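Local coordinates for protein beta-phenylalanine aminotransferase (Variovorax paradoxus, PDB 4AO9) that probably transfers the amino group of beta-phenylalanine to a keto-acid acceptor, using pyridoxal-5'-phosphate as cofactor in the manner of class-III aminotransferases, at residues F48-Q51 against A52-M55; L64-P68 against F69-I73; A33-R36 against F37-N41. All coordinates share one frame; numbering follows the deposited sequence.

All three contacts are local and lie in the N-terminal part of the chain, in the order 3, 1, 2. Contact 3 is a turn-to-turn contact within helix 23-40 and contact 1 closes helix 42-51; both are partly buried and rest mainly on backbone carbonyls, to which contact 3 adds a salt bridge. Contact 2, in the loop entering strand 72-77, is buried and depends instead on aromatic rings, prolines and one tyrosine hydroxyl. It touches both others: Phe48 CE1 of contact 1 is 3.7 Å from Phe65 CE2, and Phe37 CE1 of contact 3 is 3.6 Å from Leu71 CD2. Contacts 1 and 2 also meet the second subunit; contact 3 does not.

Contact 1: F48-Q51 against A52-M55; sequences FEAQ and ARYM
Arg53 folds back over the end of the helix and presents the edge of its guanidinium group to the carbonyl of Ala50. NE lies 2.9 Å from Ala50 O in a nearly straight bond (169°); the oxygen sits in the guanidinium plane, and the N-H is aimed at a lone pair of the oxygen, in the carbonyl plane. The bend of the arginine chain at chi3 (-77°) turns NE back to this oxygen, which also receives a weak bond from Arg53 N. On one face of the guanidinium stands Tyr54 OH, 3.4 Å above its plane, and the Tyr54 ring in turn has Arg53 CB over its centre. This is the C-terminal end of helix 42-51, where the side chain of Arg53 caps one late carbonyl, and Gln51 O accepts from both Tyr54 N (i+3) at 3.0 Å, well above the carbonyl plane, and Met55 N (i+4) at 3.2 Å. Gln51 is extended beyond CG, and Met55, bent at chi3, crosses it obliquely, bringing Met55 CE within 3.6 Å of Gln51 NE2. That amide nitrogen is hydrogen-bonded to Ala58 O. Beyond it, Met55 packs on Ala133 of the second subunit and Tyr54 on Arg134 of that neighbouring subunit.

Contact 2: L64-P68 against F69-I73; sequences LFYAP and FPLTI
A chi1 of 48° sets Tyr66 CG between its own backbone N and carbonyl carbon, and the ring turns so that one face lies against Pro70. Pro70 CA stands 3.8 Å from the ring centroid and 22° off the normal, the geometry of a CH-pi contact, displaced toward the rim; Pro70 CB touches Tyr66 CE1. The far end of the tyrosine reaches Leu71, the residue after the proline. Its OH accepts from Leu71 N at 3.0 Å in a fairly straight bond (165°), and a water bridges the same OH to Leu71 O, both legs being 2.7 Å. The hydroxyl thus ties both backbone polar atoms of Leu71, one directly and one through water. Phe65 brings its ring to the proline as well, CD2 meeting Pro70 CD at 3.7 Å. The reversal of the chain between Tyr66 and Pro70 includes a cis peptide before Pro68, whose CG touches Phe69 CD1 at 3.9 Å. The Phe69 ring packs on Phe37 and Thr38 of helix 23-40 and on Phe48 of helix 42-51. The Tyr66 ring meets Phe405 of helix 398-410 edge-to-face, and the chain runs on into strand 72-77, which pairs in parallel with a strand of the second subunit.

Contact 3: A33-R36 against F37-N41; sequences AYRR and FTDAN
Arg35 and Asp39, one helical turn apart, meet in a salt bridge with Arg35 NH1 2.8 Å from Asp39 OD2. The carboxylate oxygen lies at the edge of the guanidinium, near its plane, but the approach to the acid is less regular: NH1 comes from the anti side of OD2, out of the carboxylate plane, and the hydrogen bond is bent (133°). The two planes are 44° apart, and only OD2 takes part in the bridge, so the pair is not a flat two-oxygen one. Arg35 starts with CG opposite its backbone N (chi1 -176°) and then bends at chi3, and with the turn at chi4 NH1 comes round to the acid. On another side of the helix, Tyr34 O accepts from two atoms of Thr38. Thr38 N and OG1 both lie 2.9 Å from it and approach from opposite faces of the carbonyl plane, so the threonine hydroxyl doubles the ordinary i to i+4 bond.

The bonds from Phe37 N to Ala33 O and Asp39 N to Arg35 O set the alpha-helical frame. As the helix ends, Asn41 ND2 turns back to a lone pair of Phe37 O at 2.9 Å. Farther out, Asp32 forms a salt bridge with Arg36 NE. Helix 23-40 lies against helix 398-410: Tyr34 OH is hydrogen-bonded to Gln402 OE1, and Phe37 meets Phe406 edge-to-face while packing on Leu71 of the segment leading into strand 72-77.

Contact 1: F48-Q51 against A52-M55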
loop_
_atom_site.group_PDB
_atom_site.type_symbol
_atom_site.label_atom_id
_atom_site.label_comp_id
_atom_site.label_asym_id
_atom_site.label_seq_id
_atom_site.Cartn_x
_atom_site.Cartn_y
_atom_site.Cartn_z
ATOM N N PHE A 48 0.719 20.591 -15.858
ATOM C CA PHE A 48 1.786 19.619 -16.061
ATOM C C PHE A 48 3.163 20.237 -15.858
ATOM O O PHE A 48 4.004 19.684 -15.141
ATOM C CB PHE A 48 1.694 18.980 -17.457
ATOM C CG PHE A 48 2.852 18.083 -17.782
ATOM C CD1 PHE A 48 2.884 16.780 -17.302
ATOM C CD2 PHE A 48 3.916 18.548 -18.563
ATOM C CE1 PHE A 48 3.958 15.939 -17.600
ATOM C CE2 PHE A 48 5.004 17.718 -18.862
ATOM C CZ PHE A 48 5.021 16.407 -18.375
ATOM N N GLU A 49 3.394 21.391 -16.478
ATOM C CA GLU A 49 4.699 22.030 -16.379
ATOM C C GLU A 49 5.038 22.419 -14.942
ATOM O O GLU A 49 6.189 22.301 -14.506
ATOM C CB GLU A 49 4.762 23.254 -17.300
ATOM C CG GLU A 49 4.811 22.885 -18.780
ATOM C CD GLU A 49 4.517 24.041 -19.741
ATOM O OE1 GLU A 49 4.172 25.162 -19.299
ATOM O OE2 GLU A 49 4.626 23.815 -20.961
ATOM N N ALA A 50 4.033 22.877 -14.207
ATOM C CA ALA A 50 4.238 23.290 -12.825
ATOM C C ALA A 50 4.548 22.086 -11.930
ATOM O O ALA A 50 5.468 22.119 -11.096
ATOM C CB ALA A 50 3.006 24.033 -12.328
ATOM N N GLN A 51 3.790 21.017 -12.130
ATOM C CA GLN A 51 3.880 19.835 -11.286
ATOM C C GLN A 51 5.149 19.026 -11.568
ATOM O O GLN A 51 5.642 18.319 -10.679
ATOM C CB GLN A 51 2.604 19.013 -11.451
ATOM C CG GLN A 51 2.472 17.786 -10.569
ATOM C CD GLN A 51 1.036 17.304 -10.513
ATOM O OE1 GLN A 51 0.157 18.010 -10.010
ATOM N NE2 GLN A 51 0.788 16.116 -11.033
ATOM N N ALA A 52 5.689 19.144 -12.783
ATOM C CA ALA A 52 6.930 18.447 -13.159
ATOM C C ALA A 52 8.147 18.902 -12.345
ATOM O O ALA A 52 9.189 18.241 -12.338
ATOM C CB ALA A 52 7.194 18.587 -14.667
ATOM N N ARG A 53 8.019 20.030 -11.652
ATOM C CA ARG A 53 9.089 20.480 -10.770
ATOM C C ARG A 53 9.292 19.520 -9.593
ATOM O O ARG A 53 10.418 19.353 -9.122
ATOM C CB ARG A 53 8.800 21.886 -10.236
ATOM C CG ARG A 53 8.721 22.958 -11.308
ATOM C CD ARG A 53 8.411 24.324 -10.688
ATOM N NE ARG A 53 7.000 24.465 -10.311
ATOM C CZ ARG A 53 6.478 25.549 -9.730
ATOM N NH1 ARG A 53 7.239 26.606 -9.469
ATOM N NH2 ARG A 53 5.191 25.582 -9.417
ATOM N N TYR A 54 8.201 18.902 -9.136
ATOM C CA TYR A 54 8.193 18.199 -7.844
ATOM C C TYR A 54 8.007 16.704 -7.938
ATOM O O TYR A 54 8.236 15.999 -6.954
ATOM C CB TYR A 54 7.123 18.787 -6.924
ATOM C CG TYR A 54 7.238 20.276 -6.854
ATOM C CD1 TYR A 54 8.303 20.862 -6.199
ATOM C CD2 TYR A 54 6.298 21.093 -7.479
ATOM C CE1 TYR A 54 8.430 22.242 -6.148
ATOM C CE2 TYR A 54 6.412 22.469 -7.433
ATOM C CZ TYR A 54 7.480 23.029 -6.771
ATOM O OH TYR A 54 7.597 24.405 -6.726
ATOM N N MET A 55 7.555 16.234 -9.091
ATOM C CA MET A 55 7.418 14.794 -9.318
ATOM C C MET A 55 7.970 14.498 -10.694
ATOM O O MET A 55 7.770 15.293 -11.595
ATOM C CB MET A 55 5.959 14.335 -9.198
ATOM C CG MET A 55 5.355 14.569 -7.807
ATOM S SD MET A 55 3.835 13.648 -7.417
ATOM C CE MET A 55 2.688 14.459 -8.531
#

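Contact 2: L64-P68 against F69-I73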
loop_
_atom_site.group_PDB
_atom_site.type_symbol
_atom_site.label_atom_id
_atom_site.label_comp_id
_atom_site.label_asym_id
_atom_site.label_seq_id
_atom_site.Cartn_x
_atom_site.Cartn_y
_atom_site.Cartn_z
ATOM N N LEU A 64 -0.729 6.736 -15.878
ATOM C CA LEU A 64 -1.460 7.983 -16.064
ATOM C C LEU A 64 -0.721 8.950 -16.972
ATOM O O LEU A 64 -1.310 9.917 -17.439
ATOM C CB LEU A 64 -1.741 8.661 -14.720
ATOM C CG LEU A 64 -2.559 7.881 -13.688
ATOM C CD1 LEU A 64 -2.798 8.774 -12.473
ATOM C CD2 LEU A 64 -3.887 7.348 -14.255
ATOM N N PHE A 65 0.566 8.713 -17.214
ATOM C CA PHE A 65 1.276 9.578 -18.149
ATOM C C PHE A 65 1.085 9.144 -19.595
ATOM O O PHE A 65 1.176 7.960 -19.920
ATOM C CB PHE A 65 2.779 9.647 -17.861
ATOM C CG PHE A 65 3.503 10.561 -18.811
ATOM C CD1 PHE A 65 4.000 10.082 -20.022
ATOM C CD2 PHE A 65 3.626 11.912 -18.522
ATOM C CE1 PHE A 65 4.635 10.939 -20.925
ATOM C CE2 PHE A 65 4.260 12.781 -19.426
ATOM C CZ PHE A 65 4.755 12.286 -20.627
ATOM N N TYR A 66 0.824 10.121 -20.457
ATOM C CA TYR A 66 0.905 9.909 -21.902
ATOM C C TYR A 66 1.383 11.190 -22.569
ATOM O O TYR A 66 1.216 12.295 -22.022
ATOM C CB TYR A 66 -0.436 9.446 -22.497
ATOM C CG TYR A 66 -1.623 10.264 -22.048
ATOM C CD1 TYR A 66 -2.314 9.926 -20.877
ATOM C CD2 TYR A 66 -2.060 11.382 -22.777
ATOM C CE1 TYR A 66 -3.395 10.667 -20.431
ATOM C CE2 TYR A 66 -3.156 12.135 -22.331
ATOM C CZ TYR A 66 -3.819 11.769 -21.160
ATOM O OH TYR A 66 -4.901 12.498 -20.715
ATOM N N ALA A 67 1.992 11.035 -23.744
ATOM C CA ALA A 67 2.479 12.167 -24.516
ATOM C C ALA A 67 1.334 12.841 -25.281
ATOM O O ALA A 67 0.351 12.187 -25.625
ATOM C CB ALA A 67 3.579 11.711 -25.464
ATOM N N PRO A 68 1.450 14.152 -25.553
ATOM C CA PRO A 68 2.576 15.015 -25.187
ATOM C C PRO A 68 2.612 15.375 -23.698
ATOM O O PRO A 68 3.690 15.654 -23.159
ATOM C CB PRO A 68 2.368 16.253 -26.067
ATOM C CG PRO A 68 0.908 16.312 -26.305
ATOM C CD PRO A 68 0.447 14.866 -26.368
ATOM N N PHE A 69 1.443 15.343 -23.055
ATOM C CA PHE A 69 1.290 15.506 -21.604
ATOM C C PHE A 69 -0.100 14.993 -21.246
ATOM O O PHE A 69 -0.992 15.009 -22.086
ATOM C CB PHE A 69 1.438 16.977 -21.167
ATOM C CG PHE A 69 0.468 17.905 -21.838
ATOM C CD1 PHE A 69 0.788 18.505 -23.051
ATOM C CD2 PHE A 69 -0.779 18.169 -21.273
ATOM C CE1 PHE A 69 -0.112 19.350 -23.688
ATOM C CE2 PHE A 69 -1.694 19.013 -21.907
ATOM C CZ PHE A 69 -1.355 19.609 -23.126
ATOM N N PRO A 70 -0.292 14.526 -20.000
ATOM C CA PRO A 70 -1.613 14.029 -19.616
ATOM C C PRO A 70 -2.550 15.156 -19.217
ATOM O O PRO A 70 -2.105 16.174 -18.666
ATOM C CB PRO A 70 -1.311 13.130 -18.412
ATOM C CG PRO A 70 -0.073 13.747 -17.806
ATOM C CD PRO A 70 0.734 14.206 -18.991
ATOM N N LEU A 71 -3.837 14.960 -19.468
ATOM C CA LEU A 71 -4.859 15.861 -18.946
ATOM C C LEU A 71 -4.907 15.788 -17.427
ATOM O O LEU A 71 -4.781 14.706 -16.835
ATOM C CB LEU A 71 -6.241 15.495 -19.488
ATOM C CG LEU A 71 -6.491 15.579 -20.995
ATOM C CD1 LEU A 71 -7.855 14.988 -21.349
ATOM C CD2 LEU A 71 -6.416 17.015 -21.452
ATOM N N THR A 72 -5.060 16.950 -16.801
ATOM C CA THR A 72 -5.463 17.007 -15.402
ATOM C C THR A 72 -6.977 16.887 -15.311
ATOM O O THR A 72 -7.708 17.575 -16.026
ATOM C CB THR A 72 -4.981 18.307 -14.746
ATOM O OG1 THR A 72 -3.564 18.241 -14.599
ATOM C CG2 THR A 72 -5.601 18.505 -13.364
ATOM N N ILE A 73 -7.432 16.000 -14.431
ATOM C CA ILE A 73 -8.856 15.800 -14.193
ATOM C C ILE A 73 -9.270 16.639 -12.985
ATOM O O ILE A 73 -8.710 16.482 -11.898
ATOM C CB ILE A 73 -9.196 14.290 -14.006
ATOM C CG1 ILE A 73 -8.771 13.467 -15.238
ATOM C CG2 ILE A 73 -10.675 14.084 -13.675
ATOM C CD1 ILE A 73 -9.331 13.963 -16.583
HETATM O O HOH W 1 -5.381 12.314 -18.030
#

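Contact 3: A33-R36 against F37-N41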
loop_
_atom_site.group_PDB
_atom_site.type_symbol
_atom_site.label_atom_id
_atom_site.label_comp_id
_atom_site.label_asym_id
_atom_site.label_seq_id
_atom_site.Cartn_x
_atom_site.Cartn_y
_atom_site.Cartn_z
ATOM N N ALA A 33 -2.789 15.259 -34.252
ATOM C CA ALA A 33 -3.539 14.967 -33.025
ATOM C C ALA A 33 -2.888 15.607 -31.794
ATOM O O ALA A 33 -3.584 16.177 -30.940
ATOM C CB ALA A 33 -3.699 13.461 -32.836
ATOM N N TYR A 34 -1.559 15.520 -31.720
ATOM C CA TYR A 34 -0.799 16.155 -30.636
ATOM C C TYR A 34 -1.060 17.662 -30.604
ATOM O O TYR A 34 -1.310 18.234 -29.542
ATOM C CB TYR A 34 0.703 15.906 -30.776
ATOM C CG TYR A 34 1.246 14.601 -30.203
ATOM C CD1 TYR A 34 0.517 13.412 -30.260
ATOM C CD2 TYR A 34 2.528 14.560 -29.646
ATOM C CE1 TYR A 34 1.048 12.215 -29.755
ATOM C CE2 TYR A 34 3.065 13.382 -29.140
ATOM C CZ TYR A 34 2.325 12.208 -29.204
ATOM O OH TYR A 34 2.872 11.045 -28.706
ATOM N N ARG A 35 -1.013 18.302 -31.773
ATOM C CA ARG A 35 -1.217 19.750 -31.836
ATOM C C ARG A 35 -2.613 20.160 -31.384
ATOM O O ARG A 35 -2.763 21.096 -30.592
ATOM C CB ARG A 35 -0.945 20.299 -33.242
ATOM C CG ARG A 35 -1.050 21.821 -33.301
ATOM C CD ARG A 35 -1.144 22.364 -34.719
ATOM N NE ARG A 35 -2.308 21.883 -35.467
ATOM C CZ ARG A 35 -3.573 22.229 -35.229
ATOM N NH1 ARG A 35 -3.880 23.047 -34.227
ATOM N NH2 ARG A 35 -4.540 21.730 -35.990
ATOM N N ARG A 36 -3.631 19.472 -31.897
ATOM C CA ARG A 36 -5.012 19.780 -31.548
ATOM C C ARG A 36 -5.261 19.554 -30.051
ATOM O O ARG A 36 -5.896 20.378 -29.389
ATOM C CB ARG A 36 -5.987 18.968 -32.406
ATOM C CG ARG A 36 -6.144 19.494 -33.839
ATOM C CD ARG A 36 -7.232 18.750 -34.618
ATOM N NE ARG A 36 -6.781 17.442 -35.102
ATOM C CZ ARG A 36 -7.050 16.279 -34.512
ATOM N NH1 ARG A 36 -7.780 16.239 -33.399
ATOM N NH2 ARG A 36 -6.588 15.148 -35.034
ATOM N N PHE A 37 -4.736 18.446 -29.534
ATOM C CA PHE A 37 -4.824 18.138 -28.107
ATOM C C PHE A 37 -4.160 19.233 -27.267
ATOM O O PHE A 37 -4.746 19.728 -26.295
ATOM C CB PHE A 37 -4.196 16.763 -27.847
ATOM C CG PHE A 37 -4.044 16.414 -26.384
ATOM C CD1 PHE A 37 -5.083 15.803 -25.689
ATOM C CD2 PHE A 37 -2.864 16.708 -25.716
ATOM C CE1 PHE A 37 -4.943 15.485 -24.337
ATOM C CE2 PHE A 37 -2.714 16.401 -24.366
ATOM C CZ PHE A 37 -3.757 15.780 -23.679
ATOM N N THR A 38 -2.950 19.628 -27.663
ATOM C CA THR A 38 -2.206 20.674 -26.958
ATOM C C THR A 38 -2.954 22.012 -26.966
ATOM O O THR A 38 -3.119 22.637 -25.922
ATOM C CB THR A 38 -0.794 20.847 -27.559
ATOM O OG1 THR A 38 -0.053 19.633 -27.391
ATOM C CG2 THR A 38 -0.038 21.995 -26.894
ATOM N N ASP A 39 -3.420 22.433 -28.144
ATOM C CA ASP A 39 -4.087 23.732 -28.289
ATOM C C ASP A 39 -5.385 23.821 -27.501
ATOM O O ASP A 39 -5.737 24.887 -26.997
ATOM C CB ASP A 39 -4.360 24.048 -29.764
ATOM C CG ASP A 39 -3.085 24.273 -30.565
ATOM O OD1 ASP A 39 -2.000 24.383 -29.955
ATOM O OD2 ASP A 39 -3.181 24.331 -31.808
ATOM N N ALA A 40 -6.069 22.684 -27.374
ATOM C CA ALA A 40 -7.365 22.621 -26.708
ATOM C C ALA A 40 -7.262 22.515 -25.190
ATOM O O ALA A 40 -8.260 22.720 -24.497
ATOM C CB ALA A 40 -8.170 21.446 -27.251
ATOM N N ASN A 41 -6.063 22.221 -24.684
ATOM C CA ASN A 41 -5.876 21.951 -23.249
ATOM C C ASN A 41 -4.759 22.765 -22.576
ATOM O O ASN A 41 -3.863 22.202 -21.929
ATOM C CB ASN A 41 -5.710 20.444 -23.031
ATOM C CG ASN A 41 -6.969 19.689 -23.356
ATOM O OD1 ASN A 41 -7.937 19.738 -22.600
ATOM N ND2 ASN A 41 -6.994 19.037 -24.516
#